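Local coordinates for polysaccharide biosynthesis protein CapD (Bacillus thuringiensis HD-771, PDB 6BWC) that is a short-chain dehydrogenase-type enzyme that binds NADP and UDP-N-acetylglucosamine and probably modifies this sugar nucleotide on the route to CMP-pseudaminic acid, at residues R176-V179 with I180-F183; R328-I331 with L332-L336. The protein carries 2 engineered substitutions. One frame throughout, in Å; residues are numbered along the deposited sequence.

Contact 1: R176-V179 with I180-F183; sequences RGSV and IPLF. With UD1 (uridine-diphosphate-N-acetylglucosamine), chain O.
S178 with L182 and V179 with F183 form the backbone bonds that start helix 179-190 as the loop after strand 171-172 turns into it. L182 N donates to S178 O (3.2 Å), and F183 N donates to V179 O (2.8 Å). S178 stands at the N-cap position, yet its hydroxyl does not cap the helix; it bonds weakly back to S175 O, and OG lies beside the ring of P181, 3.5 Å from its CD. V179 sets its CG2 methyl over the face of the F183 ring, one turn further along the helix. Its chi1 (69°) puts CG1 between the backbone N and the carbonyl carbon, which turns CG2 anti to the N and over the ring. The V179 CG2 methyl stands 3.5 Å from the centroid of the F183 ring and 10° off the normal, a CH-pi contact. In this Rossmann-type protein the helix N-terminus meets the diphosphate of bound UDP-N-acetylglucosamine: V179 N donates to O2A of the ligand at 3.1 Å, and the helix dipole would probably add to the attraction. Further along the nucleotide, the uracil meets two side chains of the same turn, with L182 CD2 3.3 Å from O4 and F183 CZ 3.6 Å from O2. F183 also packs on I193 and V195 of strand 192-195 and on M243 of helix 236-251. At the loop end, R176 forms a salt bridge through NE to a phosphate oxygen of NADP and a cation-pi contact with Y43 of the second subunit.

Contact 2: R328-I331 with L332-L336; sequences RNLI and LNQQL
I331 and L336 close the C-terminal end of helix 324-333 with a backbone bond and an apolar touch. L336 N donates to I331 O across 3.3 Å, a weak bond, while CG2 of I331 lies 4.2 Å from CB of L336. Inside this loop of chain, Q335 N reaches L332 O at 2.9 Å, and Q335 itself has positive phi (53°). The nested pair of bonds makes a Schellman motif, with the two apolar residues on either side of it in touch. Regular helix bonds lead up to it: L332 N to R328 O, N333 N to N329 O and Q334 N to L330 O, the last at 2.7 Å.

Beside these bonds, side chains four residues apart run in the same direction. CD2 of L330 meets CG of Q334 at 3.4 Å, and beyond that carbon the Q334 chain bends at chi2 (-60°). R328 and L332 lie side by side, with R328 CG 4.0 Å from L332 CD1; the aliphatic part of the arginine makes this contact, and its guanidinium continues past it. That group is held by three carboxylates, with salt bridges from NH1 to E325 on its own helix and from NH2 and NE to E245 and E246 on helix 236-251.

Further out, I331 packs on V242 and M243 of helix 236-251 and, with L336, on I180 of helix 179-190; L330 and L336 also touch M173. One flank of the helix end is thus apolar and faces the fold, whereas N329 and N333 lie on the exposed side. The three glutamates balance the guanidinium and fix its orientation, each taking a different nitrogen. This ionic cluster and the apolar side chain of I331 both tie the terminal helix to helix 236-251, and the I331/L336 patch extends the apolar contact to helix 179-190.

Contact 1 is buried and opens a helix; contact 2 lies at the surface and closes one. Their centres are 14 Å apart, and they meet directly through I180, whose CG2 is 3.9 Å from CB of L336 and whose CD1 is 4.1 Å from CG1 of I331. Both pack against helix 236-251, sharing M243. Their polar chemistry differs with place: at 176-183 a backbone amide and an arginine serve the phosphates of bound nucleotides, whereas at 328-336 backbone bonds close a C-terminal turn and the arginine pairs with glutamates of the protein. The second subunit reaches only contact 1.

Contact 1: R176-V179 with I180-F183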
ATOM      1  N   ARG C 176       3.058 -12.326 -31.627  1.00 20.07           N
ATOM      2  CA  ARG C 176       1.926 -11.397 -31.487  1.00 20.58           C
ATOM      3  C   ARG C 176       2.239  -9.887 -31.650  1.00 20.39           C
ATOM      4  O   ARG C 176       2.997  -9.314 -30.877  1.00 20.57           O
ATOM      5  CB  ARG C 176       1.234 -11.635 -30.141  1.00 20.83           C
ATOM      6  CG  ARG C 176       0.051 -12.589 -30.228  1.00 21.53           C
ATOM      7  CD  ARG C 176      -0.229 -13.294 -28.907  1.00 21.66           C
ATOM      8  NE  ARG C 176       0.081 -12.488 -27.711  1.00 22.20           N
ATOM      9  CZ  ARG C 176      -0.786 -11.740 -27.015  1.00 22.12           C
ATOM     10  NH1 ARG C 176      -2.070 -11.638 -27.375  1.00 21.91           N
ATOM     11  NH2 ARG C 176      -0.361 -11.094 -25.930  1.00 21.44           N
ATOM     12  N   GLY C 177       1.630  -9.257 -32.652  1.00 20.30           N
ATOM     13  CA  GLY C 177       1.713  -7.815 -32.828  1.00 19.86           C
ATOM     14  C   GLY C 177       2.962  -7.367 -33.533  1.00 20.02           C
ATOM     15  O   GLY C 177       3.383  -6.236 -33.380  1.00 19.97           O
ATOM     16  N   SER C 178       3.548  -8.249 -34.330  1.00 21.53           N
ATOM     17  CA  SER C 178       4.801  -7.950 -35.003  1.00 23.13           C
ATOM     18  C   SER C 178       4.560  -7.672 -36.485  1.00 24.35           C
ATOM     19  O   SER C 178       3.451  -7.893 -37.024  1.00 25.22           O
ATOM     20  CB  SER C 178       5.844  -9.070 -34.803  1.00 23.86           C
ATOM     21  OG  SER C 178       5.743 -10.104 -35.776  1.00 25.24           O
ATOM     22  N   VAL C 179       5.616  -7.185 -37.132  1.00 24.12           N
ATOM     23  CA  VAL C 179       5.508  -6.638 -38.476  1.00 23.63           C
ATOM     24  C   VAL C 179       4.949  -7.632 -39.493  1.00 23.42           C
ATOM     25  O   VAL C 179       4.152  -7.222 -40.323  1.00 24.65           O
ATOM     26  CB  VAL C 179       6.838  -5.969 -38.954  1.00 23.25           C
ATOM     27  CG1 VAL C 179       7.952  -6.981 -39.196  1.00 22.55           C
ATOM     28  CG2 VAL C 179       6.589  -5.109 -40.185  1.00 23.14           C
ATOM     29  N   ILE C 180       5.317  -8.917 -39.397  1.00 22.62           N
ATOM     30  CA  ILE C 180       4.978  -9.897 -40.438  1.00 22.24           C
ATOM     31  C   ILE C 180       3.466 -10.189 -40.541  1.00 23.50           C
ATOM     32  O   ILE C 180       2.907 -10.128 -41.648  1.00 24.27           O
ATOM     33  CB  ILE C 180       5.840 -11.187 -40.332  1.00 21.77           C
ATOM     34  CG1 ILE C 180       7.260 -10.899 -40.866  1.00 21.47           C
ATOM     35  CG2 ILE C 180       5.189 -12.349 -41.094  1.00 21.72           C
ATOM     36  CD1 ILE C 180       8.266 -12.035 -40.768  1.00 21.17           C
ATOM     37  N   PRO C 181       2.796 -10.500 -39.415  1.00 24.15           N
ATOM     38  CA  PRO C 181       1.335 -10.585 -39.444  1.00 24.19           C
ATOM     39  C   PRO C 181       0.649  -9.260 -39.722  1.00 24.37           C
ATOM     40  O   PRO C 181      -0.458  -9.278 -40.239  1.00 25.17           O
ATOM     41  CB  PRO C 181       0.960 -11.040 -38.040  1.00 24.54           C
ATOM     42  CG  PRO C 181       2.173 -11.678 -37.495  1.00 25.82           C
ATOM     43  CD  PRO C 181       3.353 -11.039 -38.166  1.00 25.77           C
ATOM     44  N   LEU C 182       1.274  -8.137 -39.355  1.00 23.65           N
ATOM     45  CA  LEU C 182       0.733  -6.808 -39.666  1.00 22.85           C
ATOM     46  C   LEU C 182       0.718  -6.545 -41.185  1.00 23.75           C
ATOM     47  O   LEU C 182      -0.344  -6.304 -41.772  1.00 22.85           O
ATOM     48  CB  LEU C 182       1.547  -5.741 -38.941  1.00 21.62           C
ATOM     49  CG  LEU C 182       1.151  -4.293 -39.164  1.00 21.09           C
ATOM     50  CD1 LEU C 182      -0.277  -4.063 -38.731  1.00 21.35           C
ATOM     51  CD2 LEU C 182       2.094  -3.386 -38.395  1.00 21.32           C
ATOM     52  N   PHE C 183       1.901  -6.621 -41.805  1.00 24.59           N
ATOM     53  CA  PHE C 183       2.073  -6.475 -43.268  1.00 25.18           C
ATOM     54  C   PHE C 183       1.191  -7.446 -44.072  1.00 25.94           C
ATOM     55  O   PHE C 183       0.493  -6.995 -44.974  1.00 27.38           O
ATOM     56  CB  PHE C 183       3.567  -6.621 -43.685  1.00 24.75           C
ATOM     57  CG  PHE C 183       4.434  -5.376 -43.463  1.00 23.78           C
ATOM     58  CD1 PHE C 183       3.944  -4.214 -42.875  1.00 22.80           C
ATOM     59  CD2 PHE C 183       5.778  -5.401 -43.833  1.00 23.85           C
ATOM     60  CE1 PHE C 183       4.752  -3.122 -42.668  1.00 22.85           C
ATOM     61  CE2 PHE C 183       6.600  -4.296 -43.624  1.00 23.80           C
ATOM     62  CZ  PHE C 183       6.083  -3.153 -43.038  1.00 23.33           C
TER
HETATM   63  C1' UD1 O 401      10.459  -6.577 -31.351  1.00 12.53           C
HETATM   64  C2' UD1 O 401       9.874  -6.775 -29.963  1.00 12.80           C
HETATM   65  C3' UD1 O 401      10.734  -6.111 -28.889  1.00 12.91           C
HETATM   66  C4' UD1 O 401      12.209  -6.476 -29.030  1.00 12.57           C
HETATM   67  C5' UD1 O 401      12.688  -6.487 -30.495  1.00 12.55           C
HETATM   68  C6' UD1 O 401      14.045  -7.196 -30.595  1.00 12.45           C
HETATM   69  C7' UD1 O 401       7.441  -6.912 -30.311  1.00 13.80           C
HETATM   70  C8' UD1 O 401       6.160  -6.107 -30.415  1.00 14.08           C
HETATM   71  N2' UD1 O 401       8.524  -6.246 -29.899  1.00 13.01           N
HETATM   72  O1' UD1 O 401      10.593  -5.190 -31.622  1.00 13.55           O
HETATM   73  O3' UD1 O 401      10.229  -6.491 -27.593  1.00 13.17           O
HETATM   74  O4' UD1 O 401      13.018  -5.582 -28.288  1.00 12.23           O
HETATM   75  O5' UD1 O 401      11.745  -7.127 -31.380  1.00 12.14           O
HETATM   76  O6' UD1 O 401      14.901  -6.564 -31.551  1.00 12.54           O
HETATM   77  O7' UD1 O 401       7.456  -8.094 -30.651  1.00 14.37           O
HETATM   78  N1  UD1 O 401       7.672  -1.544 -38.746  1.00 20.15           N
HETATM   79  C2  UD1 O 401       7.070  -0.994 -39.918  1.00 19.84           C
HETATM   80  N3  UD1 O 401       5.761  -0.695 -39.915  1.00 19.85           N
HETATM   81  C4  UD1 O 401       4.990  -0.900 -38.829  1.00 19.12           C
HETATM   82  C5  UD1 O 401       5.526  -1.442 -37.687  1.00 19.04           C
HETATM   83  C6  UD1 O 401       6.872  -1.775 -37.669  1.00 19.69           C
HETATM   84  O2  UD1 O 401       7.733  -0.764 -40.945  1.00 19.54           O
HETATM   85  O4  UD1 O 401       3.779  -0.629 -38.835  1.00 18.47           O
HETATM   86  C1B UD1 O 401       9.114  -1.864 -38.698  1.00 19.04           C
HETATM   87  C2B UD1 O 401       9.858  -1.368 -37.456  1.00 19.02           C
HETATM   88  O2' UD1 O 401      10.343  -0.041 -37.610  1.00 19.34           O
HETATM   89  C3B UD1 O 401      10.955  -2.394 -37.249  1.00 18.75           C
HETATM   90  C4B UD1 O 401      10.326  -3.653 -37.807  1.00 18.45           C
HETATM   91  O4B UD1 O 401       9.246  -3.263 -38.655  1.00 18.82           O
HETATM   92  O3B UD1 O 401      12.160  -2.146 -37.982  1.00 18.94           O
HETATM   93  C5B UD1 O 401       9.802  -4.592 -36.733  1.00 17.70           C
HETATM   94  O5B UD1 O 401       8.749  -4.037 -35.929  1.00 16.47           O
HETATM   95  PA  UD1 O 401       8.117  -5.050 -34.855  1.00 16.16           P
HETATM   96  O1A UD1 O 401       6.828  -4.541 -34.256  1.00 16.47           O
HETATM   97  O2A UD1 O 401       8.108  -6.487 -35.388  1.00 16.67           O
HETATM   98  O3A UD1 O 401       9.256  -5.291 -33.736  1.00 15.22           O
HETATM   99  PB  UD1 O 401      10.430  -4.407 -33.055  1.00 14.70           P
HETATM  100  O1B UD1 O 401       9.892  -3.041 -32.681  1.00 14.67           O
HETATM  101  O2B UD1 O 401      11.765  -4.443 -33.789  1.00 14.28           O

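Contact 2: R328-I331 with L332-L336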
ATOM      1  N   ARG C 328      12.715 -15.043 -47.739  1.00 30.95           N
ATOM      2  CA  ARG C 328      11.535 -15.693 -48.324  1.00 30.83           C
ATOM      3  C   ARG C 328      11.429 -17.176 -47.984  1.00 31.53           C
ATOM      4  O   ARG C 328      10.346 -17.647 -47.627  1.00 32.34           O
ATOM      5  CB  ARG C 328      11.538 -15.533 -49.845  1.00 31.52           C
ATOM      6  CG  ARG C 328      10.765 -16.605 -50.603  1.00 32.19           C
ATOM      7  CD  ARG C 328      10.922 -16.425 -52.092  1.00 32.88           C
ATOM      8  NE  ARG C 328      10.169 -15.282 -52.610  1.00 32.71           N
ATOM      9  CZ  ARG C 328      10.688 -14.177 -53.149  1.00 32.75           C
ATOM     10  NH1 ARG C 328      11.997 -13.996 -53.304  1.00 31.40           N
ATOM     11  NH2 ARG C 328       9.857 -13.237 -53.579  1.00 34.34           N
ATOM     12  N   ASN C 329      12.525 -17.919 -48.127  1.00 31.16           N
ATOM     13  CA  ASN C 329      12.515 -19.336 -47.736  1.00 32.76           C
ATOM     14  C   ASN C 329      12.079 -19.499 -46.301  1.00 32.42           C
ATOM     15  O   ASN C 329      11.178 -20.289 -46.017  1.00 31.17           O
ATOM     16  CB  ASN C 329      13.883 -19.973 -47.920  1.00 33.53           C
ATOM     17  CG  ASN C 329      14.245 -20.135 -49.377  1.00 36.13           C
ATOM     18  OD1 ASN C 329      13.412 -19.939 -50.283  1.00 34.51           O
ATOM     19  ND2 ASN C 329      15.499 -20.494 -49.621  1.00 38.97           N
ATOM     20  N   LEU C 330      12.720 -18.709 -45.431  1.00 32.87           N
ATOM     21  CA  LEU C 330      12.410 -18.622 -44.000  1.00 31.33           C
ATOM     22  C   LEU C 330      10.910 -18.327 -43.756  1.00 32.46           C
ATOM     23  O   LEU C 330      10.187 -19.161 -43.173  1.00 33.86           O
ATOM     24  CB  LEU C 330      13.285 -17.545 -43.317  1.00 29.54           C
ATOM     25  CG  LEU C 330      14.126 -17.918 -42.092  1.00 28.36           C
ATOM     26  CD1 LEU C 330      14.732 -16.633 -41.532  1.00 27.53           C
ATOM     27  CD2 LEU C 330      13.375 -18.711 -41.020  1.00 27.60           C
ATOM     28  N   ILE C 331      10.447 -17.165 -44.227  1.00 31.28           N
ATOM     29  CA  ILE C 331       9.063 -16.728 -44.008  1.00 31.85           C
ATOM     30  C   ILE C 331       8.065 -17.799 -44.465  1.00 34.31           C
ATOM     31  O   ILE C 331       7.052 -18.037 -43.794  1.00 38.19           O
ATOM     32  CB  ILE C 331       8.748 -15.384 -44.703  1.00 30.70           C
ATOM     33  CG1 ILE C 331       9.520 -14.234 -44.037  1.00 29.85           C
ATOM     34  CG2 ILE C 331       7.243 -15.099 -44.674  1.00 30.35           C
ATOM     35  CD1 ILE C 331       9.615 -12.979 -44.888  1.00 29.74           C
ATOM     36  N   LEU C 332       8.361 -18.451 -45.587  1.00 34.06           N
ATOM     37  CA  LEU C 332       7.549 -19.565 -46.052  1.00 32.53           C
ATOM     38  C   LEU C 332       7.654 -20.791 -45.149  1.00 31.86           C
ATOM     39  O   LEU C 332       6.633 -21.225 -44.591  1.00 31.34           O
ATOM     40  CB  LEU C 332       7.882 -19.893 -47.507  1.00 32.58           C
ATOM     41  CG  LEU C 332       7.447 -18.747 -48.435  1.00 32.48           C
ATOM     42  CD1 LEU C 332       7.773 -19.110 -49.870  1.00 33.45           C
ATOM     43  CD2 LEU C 332       5.967 -18.408 -48.292  1.00 32.24           C
ATOM     44  N   ASN C 333       8.864 -21.316 -44.958  1.00 30.94           N
ATOM     45  CA  ASN C 333       9.061 -22.500 -44.096  1.00 31.21           C
ATOM     46  C   ASN C 333       8.709 -22.340 -42.629  1.00 30.63           C
ATOM     47  O   ASN C 333       8.473 -23.335 -41.946  1.00 32.15           O
ATOM     48  CB  ASN C 333      10.485 -23.030 -44.193  1.00 31.85           C
ATOM     49  CG  ASN C 333      10.776 -23.596 -45.552  1.00 33.26           C
ATOM     50  OD1 ASN C 333       9.992 -24.402 -46.060  1.00 34.93           O
ATOM     51  ND2 ASN C 333      11.887 -23.165 -46.174  1.00 33.81           N
ATOM     52  N   GLN C 334       8.664 -21.114 -42.131  1.00 29.28           N
ATOM     53  CA  GLN C 334       8.177 -20.899 -40.776  1.00 29.24           C
ATOM     54  C   GLN C 334       6.651 -20.749 -40.698  1.00 30.25           C
ATOM     55  O   GLN C 334       6.125 -20.560 -39.607  1.00 30.76           O
ATOM     56  CB  GLN C 334       8.907 -19.706 -40.155  1.00 29.06           C
ATOM     57  CG  GLN C 334      10.385 -19.974 -39.922  1.00 29.09           C
ATOM     58  CD  GLN C 334      10.620 -21.149 -38.987  1.00 29.46           C
ATOM     59  OE1 GLN C 334       9.894 -21.224 -37.980  1.00 30.57           O
ATOM     60  NE2 GLN C 334      11.499 -22.007 -39.250  1.00 29.06           N
ATOM     61  N   GLN C 335       5.949 -20.848 -41.838  1.00 31.72           N
ATOM     62  CA  GLN C 335       4.476 -20.775 -41.917  1.00 33.06           C
ATOM     63  C   GLN C 335       3.947 -19.510 -41.230  1.00 34.47           C
ATOM     64  O   GLN C 335       3.087 -19.565 -40.331  1.00 36.44           O
ATOM     65  CB  GLN C 335       3.818 -22.024 -41.311  1.00 33.49           C
ATOM     66  CG  GLN C 335       4.179 -23.357 -41.962  1.00 33.84           C
ATOM     67  CD  GLN C 335       3.584 -23.539 -43.351  1.00 33.83           C
ATOM     68  OE1 GLN C 335       2.452 -23.044 -43.594  1.00 33.80           O
ATOM     69  NE2 GLN C 335       4.249 -24.190 -44.189  1.00 31.89           N
ATOM     70  N   LEU C 336       4.500 -18.376 -41.652  1.00 33.50           N
ATOM     71  CA  LEU C 336       4.191 -17.089 -41.057  1.00 32.33           C
ATOM     72  C   LEU C 336       3.071 -16.404 -41.800  1.00 32.62           C
ATOM     73  O   LEU C 336       2.623 -15.335 -41.390  1.00 34.38           O
ATOM     74  CB  LEU C 336       5.445 -16.216 -41.009  1.00 31.26           C
ATOM     75  CG  LEU C 336       6.575 -16.852 -40.185  1.00 31.50           C
ATOM     76  CD1 LEU C 336       7.835 -16.001 -40.163  1.00 31.09           C
ATOM     77  CD2 LEU C 336       6.113 -17.136 -38.753  1.00 32.01           C
TER